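PDB 6ECI: pyridoxamine 5'-phosphate oxidase-related, FMN-binding protein from Mycobacterium smegmatis, which binds flavin-adenine dinucleotide, probably sequestering the flavin and so helping the mycobacterium to withstand hypoxic and oxidative stress. Local coordinates for residues V40-R44 / T45-R49; T54-V57 / S58-N62. All coordinates share one frame; numbering follows the deposited sequence.

Interaction 1: V40-R44 / T45-R49. With FAD (flavin-adenine dinucleotide), chain U.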
loop_
_atom_site.group_PDB
_atom_site.type_symbol
_atom_site.label_atom_id
_atom_site.label_comp_id
_atom_site.label_asym_id
_atom_site.label_seq_id
_atom_site.Cartn_x
_atom_site.Cartn_y
_atom_site.Cartn_z
ATOM N N VAL B 40 -10.715 -1.546 9.876
ATOM C CA VAL B 40 -11.978 -0.821 9.800
ATOM C C VAL B 40 -11.767 0.570 10.375
ATOM O O VAL B 40 -10.831 0.823 11.138
ATOM C CB VAL B 40 -13.148 -1.518 10.534
ATOM C CG1 VAL B 40 -13.220 -2.981 10.178
ATOM C CG2 VAL B 40 -13.024 -1.335 12.035
ATOM N N VAL B 41 -12.662 1.476 9.995
ATOM C CA VAL B 41 -12.640 2.858 10.453
ATOM C C VAL B 41 -13.622 2.998 11.605
ATOM O O VAL B 41 -14.775 2.559 11.503
ATOM C CB VAL B 41 -12.989 3.824 9.310
ATOM C CG1 VAL B 41 -13.035 5.250 9.818
ATOM C CG2 VAL B 41 -11.987 3.685 8.181
ATOM N N GLN B 42 -13.168 3.602 12.702
ATOM C CA GLN B 42 -14.001 3.837 13.881
ATOM C C GLN B 42 -13.718 5.241 14.394
ATOM O O GLN B 42 -12.642 5.488 14.949
ATOM C CB GLN B 42 -13.728 2.806 14.974
ATOM C CG GLN B 42 -14.375 1.457 14.770
ATOM C CD GLN B 42 -14.288 0.600 16.014
ATOM O OE1 GLN B 42 -13.425 0.813 16.866
ATOM N NE2 GLN B 42 -15.186 -0.374 16.130
ATOM N N ASN B 43 -14.678 6.148 14.218
ATOM C CA ASN B 43 -14.611 7.510 14.752
ATOM C C ASN B 43 -13.310 8.203 14.345
ATOM O O ASN B 43 -12.522 8.655 15.181
ATOM C CB ASN B 43 -14.769 7.508 16.276
ATOM C CG ASN B 43 -15.998 6.754 16.733
ATOM O OD1 ASN B 43 -15.903 5.818 17.526
ATOM N ND2 ASN B 43 -17.162 7.157 16.236
ATOM N N ARG B 44 -13.100 8.277 13.032
ATOM C CA ARG B 44 -11.908 8.904 12.461
ATOM C C ARG B 44 -10.636 8.313 13.066
ATOM O O ARG B 44 -9.696 9.028 13.414
ATOM C CB ARG B 44 -11.946 10.425 12.634
ATOM C CG ARG B 44 -13.298 11.032 12.310
ATOM C CD ARG B 44 -13.192 12.418 11.702
ATOM N NE ARG B 44 -14.215 12.612 10.676
ATOM C CZ ARG B 44 -14.306 13.681 9.891
ATOM N NH1 ARG B 44 -13.436 14.676 10.011
ATOM N NH2 ARG B 44 -15.274 13.755 8.987
ATOM N N THR B 45 -10.629 6.991 13.230
ATOM C CA THR B 45 -9.427 6.245 13.575
ATOM C C THR B 45 -9.374 5.007 12.694
ATOM O O THR B 45 -10.396 4.542 12.182
ATOM C CB THR B 45 -9.378 5.830 15.057
ATOM O OG1 THR B 45 -10.324 4.780 15.300
ATOM C CG2 THR B 45 -9.686 7.005 15.967
ATOM N N VAL B 46 -8.170 4.473 12.522
ATOM C CA VAL B 46 -7.937 3.304 11.682
ATOM C C VAL B 46 -7.618 2.142 12.614
ATOM O O VAL B 46 -6.504 2.035 13.138
ATOM C CB VAL B 46 -6.816 3.543 10.664
ATOM C CG1 VAL B 46 -6.632 2.321 9.773
ATOM C CG2 VAL B 46 -7.117 4.777 9.828
ATOM N N LEU B 47 -8.595 1.263 12.819
ATOM C CA LEU B 47 -8.456 0.142 13.738
ATOM C C LEU B 47 -7.983 -1.105 13.008
ATOM O O LEU B 47 -8.459 -1.415 11.913
ATOM C CB LEU B 47 -9.786 -0.149 14.434
ATOM C CG LEU B 47 -9.814 -1.401 15.310
ATOM C CD1 LEU B 47 -8.930 -1.226 16.536
ATOM C CD2 LEU B 47 -11.232 -1.730 15.717
ATOM N N PHE B 48 -7.045 -1.823 13.622
ATOM C CA PHE B 48 -6.612 -3.108 13.098
ATOM C C PHE B 48 -6.086 -3.964 14.240
ATOM O O PHE B 48 -5.826 -3.480 15.344
ATOM C CB PHE B 48 -5.550 -2.945 12.005
ATOM C CG PHE B 48 -4.259 -2.340 12.484
ATOM C CD1 PHE B 48 -4.147 -0.972 12.677
ATOM C CD2 PHE B 48 -3.148 -3.137 12.710
ATOM C CE1 PHE B 48 -2.955 -0.413 13.103
ATOM C CE2 PHE B 48 -1.955 -2.584 13.135
ATOM C CZ PHE B 48 -1.858 -1.221 13.329
ATOM N N ARG B 49 -5.946 -5.255 13.961
ATOM C CA ARG B 49 -5.380 -6.208 14.899
ATOM C C ARG B 49 -3.969 -6.574 14.467
ATOM O O ARG B 49 -3.642 -6.575 13.277
ATOM C CB ARG B 49 -6.244 -7.469 15.004
ATOM C CG ARG B 49 -7.312 -7.362 16.078
ATOM C CD ARG B 49 -8.322 -8.500 16.050
ATOM N NE ARG B 49 -7.894 -9.665 15.279
ATOM C CZ ARG B 49 -7.229 -10.697 15.793
ATOM N NH1 ARG B 49 -6.905 -10.704 17.079
ATOM N NH2 ARG B 49 -6.887 -11.722 15.025
HETATM P PA FAD U . 9.471 -10.370 8.691
HETATM O O1A FAD U . 9.889 -11.784 8.864
HETATM O O2A FAD U . 10.042 -9.379 9.711
HETATM O O5B FAD U . 9.773 -9.842 7.235
HETATM C C5B FAD U . 11.046 -10.071 6.598
HETATM C C4B FAD U . 10.939 -9.607 5.168
HETATM O O4B FAD U . 9.830 -10.276 4.533
HETATM C C3B FAD U . 10.647 -8.123 4.989
HETATM O O3B FAD U . 11.844 -7.354 5.022
HETATM C C2B FAD U . 9.976 -8.081 3.612
HETATM O O2B FAD U . 10.899 -7.958 2.537
HETATM C C1B FAD U . 9.241 -9.427 3.562
HETATM N N9A FAD U . 7.818 -9.312 3.848
HETATM C C8A FAD U . 7.225 -9.212 5.079
HETATM N N7A FAD U . 5.921 -9.100 5.039
HETATM C C5A FAD U . 5.634 -9.121 3.678
HETATM C C6A FAD U . 4.423 -9.040 2.968
HETATM N N6A FAD U . 3.225 -8.921 3.543
HETATM N N1A FAD U . 4.489 -9.095 1.618
HETATM C C2A FAD U . 5.683 -9.221 1.036
HETATM N N3A FAD U . 6.888 -9.302 1.603
HETATM C C4A FAD U . 6.792 -9.248 2.941
HETATM N N1 FAD U . -0.595 -8.682 9.922
HETATM C C2 FAD U . -1.248 -8.199 11.018
HETATM O O2 FAD U . -0.688 -8.111 12.116
HETATM N N3 FAD U . -2.568 -7.798 10.907
HETATM C C4 FAD U . -3.335 -7.832 9.759
HETATM O O4 FAD U . -4.503 -7.447 9.786
HETATM C C4X FAD U . -2.631 -8.347 8.599
HETATM N N5 FAD U . -3.277 -8.416 7.468
HETATM C C5X FAD U . -2.602 -8.907 6.360
HETATM C C6 FAD U . -3.275 -8.987 5.143
HETATM C C7 FAD U . -2.642 -9.471 4.003
HETATM C C7M FAD U . -3.403 -9.544 2.706
HETATM C C8 FAD U . -1.300 -9.883 4.078
HETATM C C8M FAD U . -0.589 -10.417 2.863
HETATM C C9 FAD U . -0.624 -9.806 5.292
HETATM C C9A FAD U . -1.263 -9.321 6.427
HETATM N N10 FAD U . -0.605 -9.227 7.670
HETATM C C10 FAD U . -1.260 -8.744 8.778
HETATM C "C1'" FAD U . 0.796 -9.642 7.808
HETATM C "C2'" FAD U . 1.754 -8.464 7.935
HETATM O "O2'" FAD U . 2.126 -7.989 6.641
HETATM C "C3'" FAD U . 2.998 -8.910 8.704
HETATM O "O3'" FAD U . 3.163 -8.119 9.875
HETATM C "C4'" FAD U . 4.268 -8.837 7.864
HETATM O "O4'" FAD U . 4.239 -9.942 6.962
HETATM C "C5'" FAD U . 5.534 -8.814 8.696
HETATM O "O5'" FAD U . 5.572 -9.989 9.531
HETATM P P FAD U . 6.937 -10.665 9.939
HETATM O O1P FAD U . 6.776 -12.188 9.921
HETATM O O2P FAD U . 7.460 -10.113 11.209
HETATM O O3P FAD U . 7.891 -10.262 8.737
#

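Interaction 2: T54-V57 / S58-N62. With FAD (flavin-adenine dinucleotide), chain U.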
loop_
_atom_site.group_PDB
_atom_site.type_symbol
_atom_site.label_atom_id
_atom_site.label_comp_id
_atom_site.label_asym_id
_atom_site.label_seq_id
_atom_site.Cartn_x
_atom_site.Cartn_y
_atom_site.Cartn_z
ATOM N N THR B 54 5.330 -10.364 15.824
ATOM C CA THR B 54 5.503 -9.927 14.451
ATOM C C THR B 54 6.273 -8.614 14.410
ATOM O O THR B 54 6.325 -7.860 15.386
ATOM C CB THR B 54 4.144 -9.766 13.765
ATOM O OG1 THR B 54 3.247 -10.778 14.239
ATOM C CG2 THR B 54 4.276 -9.912 12.277
ATOM N N LYS B 55 6.889 -8.354 13.260
ATOM C CA LYS B 55 7.663 -7.137 13.068
ATOM C C LYS B 55 6.788 -5.900 12.918
ATOM O O LYS B 55 7.263 -4.790 13.179
ATOM C CB LYS B 55 8.571 -7.301 11.849
ATOM C CG LYS B 55 9.784 -6.413 11.835
ATOM C CD LYS B 55 9.668 -5.488 10.643
ATOM C CE LYS B 55 10.559 -4.275 10.778
ATOM N NZ LYS B 55 10.750 -3.568 9.484
ATOM N N LEU B 56 5.526 -6.064 12.507
ATOM C CA LEU B 56 4.596 -4.936 12.498
ATOM C C LEU B 56 4.463 -4.327 13.887
ATOM O O LEU B 56 4.372 -3.102 14.033
ATOM C CB LEU B 56 3.232 -5.390 11.977
ATOM C CG LEU B 56 2.035 -4.431 12.073
ATOM C CD1 LEU B 56 2.284 -3.130 11.322
ATOM C CD2 LEU B 56 0.768 -5.113 11.571
ATOM N N VAL B 57 4.453 -5.174 14.919
ATOM C CA VAL B 57 4.388 -4.703 16.301
ATOM C C VAL B 57 5.532 -3.741 16.584
ATOM O O VAL B 57 5.322 -2.581 16.959
ATOM C CB VAL B 57 4.416 -5.894 17.275
ATOM C CG1 VAL B 57 4.010 -5.461 18.674
ATOM C CG2 VAL B 57 3.533 -7.021 16.771
ATOM N N SER B 58 6.765 -4.217 16.400
ATOM C CA SER B 58 7.934 -3.413 16.732
ATOM C C SER B 58 8.060 -2.185 15.836
ATOM O O SER B 58 8.589 -1.157 16.272
ATOM C CB SER B 58 9.193 -4.274 16.634
ATOM O OG SER B 58 10.352 -3.523 16.946
ATOM N N ALA B 59 7.579 -2.265 14.596
ATOM C CA ALA B 59 7.822 -1.202 13.627
ATOM C C ALA B 59 6.802 -0.071 13.707
ATOM O O ALA B 59 7.166 1.098 13.542
ATOM C CB ALA B 59 7.840 -1.776 12.208
ATOM N N ALA B 60 5.532 -0.386 13.954
ATOM C CA ALA B 60 4.465 0.601 13.848
ATOM C C ALA B 60 4.008 1.151 15.190
ATOM O O ALA B 60 3.793 2.360 15.314
ATOM C CB ALA B 60 3.260 -0.000 13.118
ATOM N N ILE B 61 3.852 0.287 16.195
ATOM C CA ILE B 61 3.231 0.694 17.447
ATOM C C ILE B 61 4.080 1.754 18.132
ATOM O O ILE B 61 5.300 1.604 18.270
ATOM C CB ILE B 61 3.012 -0.533 18.345
ATOM C CG1 ILE B 61 1.911 -1.420 17.755
ATOM C CG2 ILE B 61 2.668 -0.106 19.762
ATOM C CD1 ILE B 61 1.607 -2.653 18.572
ATOM N N ASN B 62 3.429 2.846 18.545
ATOM C CA ASN B 62 4.050 3.980 19.234
ATOM C C ASN B 62 5.058 4.723 18.359
ATOM O O ASN B 62 5.907 5.461 18.872
ATOM C CB ASN B 62 4.706 3.544 20.551
ATOM C CG ASN B 62 3.703 2.980 21.537
ATOM O OD1 ASN B 62 2.643 3.565 21.764
ATOM N ND2 ASN B 62 4.026 1.832 22.117
HETATM P PA FAD U . 9.471 -10.370 8.691
HETATM O O1A FAD U . 9.889 -11.784 8.864
HETATM O O2A FAD U . 10.042 -9.379 9.711
HETATM O O5B FAD U . 9.773 -9.842 7.235
HETATM C C5B FAD U . 11.046 -10.071 6.598
HETATM C C4B FAD U . 10.939 -9.607 5.168
HETATM O O4B FAD U . 9.830 -10.276 4.533
HETATM C C3B FAD U . 10.647 -8.123 4.989
HETATM O O3B FAD U . 11.844 -7.354 5.022
HETATM C C2B FAD U . 9.976 -8.081 3.612
HETATM O O2B FAD U . 10.899 -7.958 2.537
HETATM C C1B FAD U . 9.241 -9.427 3.562
HETATM N N9A FAD U . 7.818 -9.312 3.848
HETATM C C8A FAD U . 7.225 -9.212 5.079
HETATM N N7A FAD U . 5.921 -9.100 5.039
HETATM C C5A FAD U . 5.634 -9.121 3.678
HETATM C C6A FAD U . 4.423 -9.040 2.968
HETATM N N6A FAD U . 3.225 -8.921 3.543
HETATM N N1A FAD U . 4.489 -9.095 1.618
HETATM C C2A FAD U . 5.683 -9.221 1.036
HETATM N N3A FAD U . 6.888 -9.302 1.603
HETATM C C4A FAD U . 6.792 -9.248 2.941
HETATM N N1 FAD U . -0.595 -8.682 9.922
HETATM C C2 FAD U . -1.248 -8.199 11.018
HETATM O O2 FAD U . -0.688 -8.111 12.116
HETATM N N3 FAD U . -2.568 -7.798 10.907
HETATM C C4 FAD U . -3.335 -7.832 9.759
HETATM O O4 FAD U . -4.503 -7.447 9.786
HETATM C C4X FAD U . -2.631 -8.347 8.599
HETATM N N5 FAD U . -3.277 -8.416 7.468
HETATM C C5X FAD U . -2.602 -8.907 6.360
HETATM C C6 FAD U . -3.275 -8.987 5.143
HETATM C C7 FAD U . -2.642 -9.471 4.003
HETATM C C7M FAD U . -3.403 -9.544 2.706
HETATM C C8 FAD U . -1.300 -9.883 4.078
HETATM C C8M FAD U . -0.589 -10.417 2.863
HETATM C C9 FAD U . -0.624 -9.806 5.292
HETATM C C9A FAD U . -1.263 -9.321 6.427
HETATM N N10 FAD U . -0.605 -9.227 7.670
HETATM C C10 FAD U . -1.260 -8.744 8.778
HETATM C "C1'" FAD U . 0.796 -9.642 7.808
HETATM C "C2'" FAD U . 1.754 -8.464 7.935
HETATM O "O2'" FAD U . 2.126 -7.989 6.641
HETATM C "C3'" FAD U . 2.998 -8.910 8.704
HETATM O "O3'" FAD U . 3.163 -8.119 9.875
HETATM C "C4'" FAD U . 4.268 -8.837 7.864
HETATM O "O4'" FAD U . 4.239 -9.942 6.962
HETATM C "C5'" FAD U . 5.534 -8.814 8.696
HETATM O "O5'" FAD U . 5.572 -9.989 9.531
HETATM P P FAD U . 6.937 -10.665 9.939
HETATM O O1P FAD U . 6.776 -12.188 9.921
HETATM O O2P FAD U . 7.460 -10.113 11.209
HETATM O O3P FAD U . 7.891 -10.262 8.737
#

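Interaction 1: V40-R44 / T45-R49
The flat amide of Gln42 has a Leu47 methyl over one face. Leu47 CD2 sits 3.9 Å from Gln42 CD and 3.5 Å from its OE1. The polar ends of the amide are used elsewhere: OE1 bonds to Arg116 NH1, and NE2 to the carbonyl of Glu97. These two bonds should fix the rotation of the amide. With Leu47 CG anti to the backbone N (chi1 174°) and chi2 at 68°, CD2 is turned to the Gln42 side. The same methyl also meets Val40 CG2 at 4.1 Å, and these two side chains lie alongside each other. Beneath them Val40 and Leu47 form an antiparallel hydrogen-bonded pair. Leu47 N gives to Val40 O at 2.8 Å, and Val40 N to Leu47 O at 3.0 Å. Val41 and Val46 follow as a non-hydrogen-bonded pair. Gln42 N then bonds to Thr45 O at 3.0 Å. Asn43 and Arg44, both with left-handed helical angles, form a turn close to type I' at the tip of this beta hairpin. At its far end, flavin N3 donates to Arg49 O at 2.9 Å, nearly straight at 171°. Helix 9-16 packs against Val41 and Arg44. Ala101 touches Val40, Gln42 and Leu47. Strand 114-119 flanks strand 46-49, with backbone bonds between Val46 and Val117 and between Phe48 and Val115.

Interaction 2: T54-V57 / S58-N62
Leu56 holds CG anti to its backbone N (chi1 171°), which carries the branch point out from the helix, and chi2 divides the two methyls between different partners. CD1 meets Ala60 CB at 3.7 Å, one helical turn on. CD2 stands above the plane of the flavin over its C2 carbonyl oxygen, outside the ring, 3.4 Å from FAD O2. Val57 has CG1 anti to its own N (chi1 -166°), which lays this methyl beside the extended side chain of Ile61. Val57 CG1 and Ile61 CD1 are 3.7 Å apart, and the two side chains point the same way. Lys55 is bent at chi2, and its CE passes Ala59 CB at 4.0 Å. The backbone of helix 55-60 joins the same residues. Ala59 N bonds to Lys55 O at 2.9 Å, and Ala60 N to Leu56 O at 3.0 Å. The bond from Ile61 N to Val57 O is weak, and Ile61 is the first residue to leave helical angles. Thr26 touches both alanines, while His113 touches Val57 and Ile61. Thr54 stands at the N-cap position, but its hydroxyl makes no capping bond and binds the Ala51 carbonyl instead. The phosphate on the ribityl side of FAD lies at this helix start. Lys55 N donates to FAD O2P at 2.8 Å, with an N-H...O angle of 155°. The positive end of the helix dipole probably helps to stabilise that negative phosphate. One short helix therefore serves the cofactor twice: a backbone N-H for the phosphate and a leucine methyl over the flavin C2 carbonyl.

From the N terminus, strand 31-41 runs into interaction 1, where the turn at 42-45 reverses the chain into strand 46-49. The chain then passes through the FAD-binding residues Thr50 and Ala51 and enters helix 55-60, the site of interaction 2. The two contacts are in series and neither crosses the other. Their centres are about 17 Å apart, yet they meet where Phe48 CE2 packs on Leu56 CD2 at 4.0 Å. Interaction 1 closes the hairpin, whose second strand pairs with strand 114-119. Interaction 2 closes only helical turns; the side chains of that helix rest on strands 21-28 and 31-41. Both reach one FAD, which Ser79 and Thr123 of the second subunit also bind.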